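Local coordinates for protein spydx (Streptococcus pyogenes, PDB 2J43) that binds host lung glycogen through this part, its family 41 carbohydrate-binding modules; the whole enzyme is a pullulanase that probably hydrolyses alpha-1,6-glucosidic links, at residues A46-D50 / Y51-L55; D206-P209 / K210-N214. All blocks are in the same frame, centred on the assembly; numbering follows the deposited sequence.

In the fold
Contact 1 (46-50 with 51-55) and contact 2 (206-209 with 210-214) are both local turns, one in each of the two pullulanase-associated sequence regions. Their centres lie about 30 Å apart on opposite sides of the chain's centre, and they do not touch. Contact 1 is partly buried: it closes the hairpin of strands 47-48 and 53-58, with backbone ladder bonds and tyrosine rings packed beside lysine chains. Contact 2 is a surface turn in the loop after strand 201-205, without ladder bonds between its segments; one aspartate instead takes a backbone N-H and a tyrosine hydroxyl. In each, an aspartate carboxylate accepts a main-chain N-H at the bend.

Contact 1 of 2, residues A46-D50 / Y51-L55; sequences AKKDD and YGYYL
Lys47 and Tyr54 form an antiparallel hydrogen-bonded pair: Lys47 N to Tyr54 O and Tyr54 N to Lys47 O are both 2.9 Å. Towards the turn, Asp49 N meets Gly52 O, a bond made less certain by the crowded placing of that oxygen. The return bond from Gly52 N to Asp49 O is weak, but the same N-H also reaches Asp49 OD1 at 3.0 Å, nearly along the C-O axis. Asp49 CG lies between its backbone N and carbonyl carbon (chi1 72°), which curls the carboxylate inward over the bend. Its other oxygen, OD2, takes a weak bond from a water that accepts from Tyr51 N at 3.0 Å. Asp50 OD2 forms a salt bridge with Arg107. On one face of the hairpin the Tyr54 ring lies against Lys47, with CE2 3.6 Å from Lys47 CB. On the other, Lys48 CD rests over a face of the Tyr53 ring, 4.0 Å from its centroid, in a CH-pi contact. Beyond the segments, Tyr53 and Leu55 make backbone bonds with Phe9 and Met7. The arrangement is a beta hairpin, strands 47-48 and 53-58 joined by the four-residue connection 49-52, at the edge of a mixed sheet.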
loop_
_atom_site.group_PDB
_atom_site.type_symbol
_atom_site.label_atom_id
_atom_site.label_comp_id
_atom_site.label_asym_id
_atom_site.label_seq_id
_atom_site.Cartn_x
_atom_site.Cartn_y
_atom_site.Cartn_z
ATOM N N ALA A 46 6.742 -19.647 4.065
ATOM C CA ALA A 46 6.000 -18.718 3.216
ATOM C C ALA A 46 4.792 -19.403 2.631
ATOM O O ALA A 46 4.779 -20.608 2.457
ATOM C CB ALA A 46 6.891 -18.157 2.121
ATOM N N LYS A 47 3.768 -18.629 2.336
ATOM C CA LYS A 47 2.545 -19.178 1.724
ATOM C C LYS A 47 2.283 -18.456 0.458
ATOM O O LYS A 47 2.617 -17.276 0.344
ATOM C CB LYS A 47 1.384 -19.043 2.666
ATOM C CG LYS A 47 1.413 -20.102 3.708
ATOM C CD LYS A 47 0.141 -20.130 4.545
ATOM C CE LYS A 47 0.211 -21.228 5.543
ATOM N NZ LYS A 47 0.480 -22.452 4.800
ATOM N N LYS A 48 1.729 -19.177 -0.516
ATOM C CA LYS A 48 1.392 -18.633 -1.813
ATOM C C LYS A 48 0.094 -17.819 -1.664
ATOM O O LYS A 48 -0.831 -18.189 -0.907
ATOM C CB LYS A 48 1.289 -19.788 -2.831
ATOM C CG LYS A 48 1.026 -19.417 -4.284
ATOM C CD LYS A 48 2.180 -18.816 -5.049
ATOM C CE LYS A 48 1.800 -17.371 -5.479
ATOM N NZ LYS A 48 1.652 -17.051 -6.847
ATOM N N ASP A 49 0.084 -16.648 -2.273
ATOM C CA ASP A 49 -1.118 -15.826 -2.407
ATOM C C ASP A 49 -1.136 -15.206 -3.808
ATOM O O ASP A 49 -0.298 -15.511 -4.651
ATOM C CB ASP A 49 -1.245 -14.789 -1.277
ATOM C CG ASP A 49 -0.252 -13.653 -1.389
ATOM O OD1 ASP A 49 0.617 -13.686 -2.274
ATOM O OD2 ASP A 49 -0.348 -12.657 -0.631
ATOM N N ASP A 50 -2.141 -14.370 -4.069
ATOM C CA ASP A 50 -2.314 -13.795 -5.364
ATOM C C ASP A 50 -1.135 -12.963 -5.866
ATOM O O ASP A 50 -0.734 -13.056 -7.020
ATOM C CB ASP A 50 -3.579 -12.938 -5.378
ATOM C CG ASP A 50 -3.972 -12.593 -6.766
ATOM O OD1 ASP A 50 -4.378 -13.524 -7.495
ATOM O OD2 ASP A 50 -3.890 -11.446 -7.239
ATOM N N TYR A 51 -0.546 -12.166 -4.980
ATOM C CA TYR A 51 0.571 -11.288 -5.356
ATOM C C TYR A 51 1.870 -12.097 -5.614
ATOM O O TYR A 51 2.694 -11.752 -6.448
ATOM C CB TYR A 51 0.778 -10.234 -4.222
ATOM C CG TYR A 51 1.829 -9.188 -4.487
ATOM C CD1 TYR A 51 1.576 -8.097 -5.315
ATOM C CD2 TYR A 51 3.098 -9.284 -3.913
ATOM C CE1 TYR A 51 2.537 -7.129 -5.585
ATOM C CE2 TYR A 51 4.062 -8.322 -4.162
ATOM C CZ TYR A 51 3.782 -7.242 -4.993
ATOM O OH TYR A 51 4.671 -6.260 -5.286
ATOM N N GLY A 52 2.014 -13.183 -4.879
ATOM C CA GLY A 52 3.254 -13.925 -4.871
ATOM C C GLY A 52 3.371 -14.862 -3.691
ATOM O O GLY A 52 2.646 -15.884 -3.616
ATOM N N TYR A 53 4.365 -14.620 -2.836
ATOM C CA TYR A 53 4.472 -15.344 -1.574
ATOM C C TYR A 53 4.449 -14.362 -0.430
ATOM O O TYR A 53 4.790 -13.179 -0.602
ATOM C CB TYR A 53 5.779 -16.159 -1.505
ATOM C CG TYR A 53 5.747 -17.404 -2.345
ATOM C CD1 TYR A 53 5.397 -18.633 -1.779
ATOM C CD2 TYR A 53 6.008 -17.355 -3.689
ATOM C CE1 TYR A 53 5.356 -19.785 -2.558
ATOM C CE2 TYR A 53 5.951 -18.508 -4.503
ATOM C CZ TYR A 53 5.627 -19.711 -3.921
ATOM O OH TYR A 53 5.575 -20.867 -4.701
ATOM N N TYR A 54 4.011 -14.794 0.737
ATOM C CA TYR A 54 4.158 -13.943 1.885
ATOM C C TYR A 54 4.658 -14.722 3.099
ATOM O O TYR A 54 4.473 -15.945 3.225
ATOM C CB TYR A 54 2.859 -13.188 2.227
ATOM C CG TYR A 54 1.734 -14.090 2.750
ATOM C CD1 TYR A 54 1.477 -14.185 4.105
ATOM C CD2 TYR A 54 0.993 -14.885 1.874
ATOM C CE1 TYR A 54 0.461 -15.050 4.596
ATOM C CE2 TYR A 54 -0.004 -15.767 2.340
ATOM C CZ TYR A 54 -0.263 -15.824 3.702
ATOM O OH TYR A 54 -1.237 -16.697 4.170
ATOM N N LEU A 55 5.300 -13.986 3.987
ATOM C CA LEU A 55 5.948 -14.528 5.157
ATOM C C LEU A 55 5.875 -13.454 6.260
ATOM O O LEU A 55 6.215 -12.286 5.981
ATOM C CB LEU A 55 7.372 -14.911 4.772
ATOM C CG LEU A 55 8.218 -15.594 5.813
ATOM C CD1 LEU A 55 7.543 -16.795 6.471
ATOM C CD2 LEU A 55 9.494 -16.010 5.106
HETATM O O HOH W 1 -1.908 -11.263 -2.438
#

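Contact 2 of 2, residues D206-P209 / K210-N214; sequences DTDP and KVYNN
From Asp208 to Lys210 the backbone turns at Pro209, whose torsions fall in the helical region, while Lys210, Val211 and Tyr212 run extended. No direct main-chain hydrogen bond spans the bend. A water lies between the carbonyls instead, 2.8 Å from Asp208 O and 2.7 Å from Lys210 O, although it has more acceptors nearby than protons to give. Asp208 O also accepts from the hydroxyl of Tyr191.

The Asp208 side chain supplies what the backbone lacks. With CG anti to the backbone N (chi1 -174°), its carboxylate swings over the turn, and OD1 takes Lys210 N at 3.0 Å in an almost straight bond (169°), met from above the carboxylate plane. This is an Asx turn, and it also brings Lys210 CB within 3.5 Å of Asp208 OD1. The other oxygen, OD2, accepts the Tyr212 hydroxyl on its syn side, OH to OD2 being 2.7 Å. The carboxylate stands nearly perpendicular to the phenol ring, 85° between planes, and approaches at the ring's edge. Lys205 NZ forms a salt bridge to the same OD2, probably helping to keep this carboxylate ionised. Lys210 extends to a salt bridge with Asp219.

The turn follows strand 201-205, and its exit segment folds back against the sheet: Tyr212 bonds through its backbone to Phe203 and meets Tyr217 edge-to-face, while Val211 packs on Tyr191 and Phe193 of strand 191-193.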
loop_
_atom_site.group_PDB
_atom_site.type_symbol
_atom_site.label_atom_id
_atom_site.label_comp_id
_atom_site.label_asym_id
_atom_site.label_seq_id
_atom_site.Cartn_x
_atom_site.Cartn_y
_atom_site.Cartn_z
ATOM N N ASP A 206 -12.734 10.967 6.139
ATOM C CA ASP A 206 -13.593 11.858 6.905
ATOM C C ASP A 206 -13.732 13.230 6.215
ATOM O O ASP A 206 -14.110 13.286 5.023
ATOM C CB ASP A 206 -13.036 11.923 8.356
ATOM C CG ASP A 206 -12.934 10.548 8.989
ATOM O OD1 ASP A 206 -13.952 9.845 9.038
ATOM O OD2 ASP A 206 -11.890 10.107 9.439
ATOM N N THR A 207 -13.411 14.325 6.930
ATOM C CA THR A 207 -13.405 15.663 6.380
ATOM C C THR A 207 -12.020 16.270 6.338
ATOM O O THR A 207 -11.833 17.491 6.247
ATOM C CB THR A 207 -14.332 16.594 7.153
ATOM O OG1 THR A 207 -14.011 16.560 8.553
ATOM C CG2 THR A 207 -15.770 16.098 7.064
ATOM N N ASP A 208 -11.029 15.395 6.344
ATOM C CA ASP A 208 -9.646 15.793 6.284
ATOM C C ASP A 208 -9.270 16.189 4.865
ATOM O O ASP A 208 -9.407 15.396 3.937
ATOM C CB ASP A 208 -8.844 14.578 6.758
ATOM C CG ASP A 208 -7.360 14.829 6.920
ATOM O OD1 ASP A 208 -6.786 15.774 6.346
ATOM O OD2 ASP A 208 -6.682 14.021 7.635
ATOM N N PRO A 209 -8.781 17.409 4.667
ATOM C CA PRO A 209 -8.421 17.892 3.344
ATOM C C PRO A 209 -7.105 17.343 2.751
ATOM O O PRO A 209 -6.814 17.663 1.618
ATOM C CB PRO A 209 -8.269 19.409 3.573
ATOM C CG PRO A 209 -7.711 19.477 4.879
ATOM C CD PRO A 209 -8.527 18.446 5.694
ATOM N N LYS A 210 -6.325 16.544 3.488
ATOM C CA LYS A 210 -5.079 16.029 2.942
ATOM C C LYS A 210 -5.242 14.740 2.168
ATOM O O LYS A 210 -5.978 13.888 2.621
ATOM C CB LYS A 210 -4.106 15.735 4.085
ATOM C CG LYS A 210 -3.569 16.981 4.741
ATOM C CD LYS A 210 -2.618 16.591 5.888
ATOM C CE LYS A 210 -1.599 17.693 6.179
ATOM N NZ LYS A 210 -0.610 17.281 7.242
ATOM N N VAL A 211 -4.518 14.623 1.056
ATOM C CA VAL A 211 -4.322 13.353 0.346
ATOM C C VAL A 211 -3.064 12.699 0.885
ATOM O O VAL A 211 -2.001 13.313 0.891
ATOM C CB VAL A 211 -4.043 13.535 -1.127
ATOM C CG1 VAL A 211 -4.072 12.194 -1.859
ATOM C CG2 VAL A 211 -5.061 14.453 -1.739
ATOM N N TYR A 212 -3.205 11.443 1.292
ATOM C CA TYR A 212 -2.124 10.670 1.873
ATOM C C TYR A 212 -1.743 9.620 0.867
ATOM O O TYR A 212 -2.571 9.119 0.108
ATOM C CB TYR A 212 -2.568 10.039 3.173
ATOM C CG TYR A 212 -2.982 11.019 4.225
ATOM C CD1 TYR A 212 -2.041 11.547 5.116
ATOM C CD2 TYR A 212 -4.298 11.384 4.377
ATOM C CE1 TYR A 212 -2.407 12.430 6.075
ATOM C CE2 TYR A 212 -4.705 12.278 5.388
ATOM C CZ TYR A 212 -3.729 12.824 6.217
ATOM O OH TYR A 212 -4.045 13.707 7.240
ATOM N N ASN A 213 -0.453 9.296 0.854
ATOM C CA ASN A 213 0.101 8.307 -0.055
ATOM C C ASN A 213 0.254 6.904 0.603
ATOM O O ASN A 213 0.851 6.017 0.025
ATOM C CB ASN A 213 1.406 8.808 -0.641
ATOM C CG ASN A 213 2.528 8.868 0.365
ATOM O OD1 ASN A 213 2.495 8.210 1.398
ATOM N ND2 ASN A 213 3.517 9.700 0.077
ATOM N N ASN A 214 -0.358 6.744 1.771
ATOM C CA ASN A 214 -0.310 5.511 2.553
ATOM C C ASN A 214 -1.500 5.349 3.442
ATOM O O ASN A 214 -2.121 6.344 3.842
ATOM C CB ASN A 214 0.983 5.512 3.413
ATOM C CG ASN A 214 1.012 6.650 4.425
ATOM O OD1 ASN A 214 1.510 7.764 4.121
ATOM N ND2 ASN A 214 0.454 6.428 5.568
HETATM O O HOH W 2 -8.117 12.922 3.923
#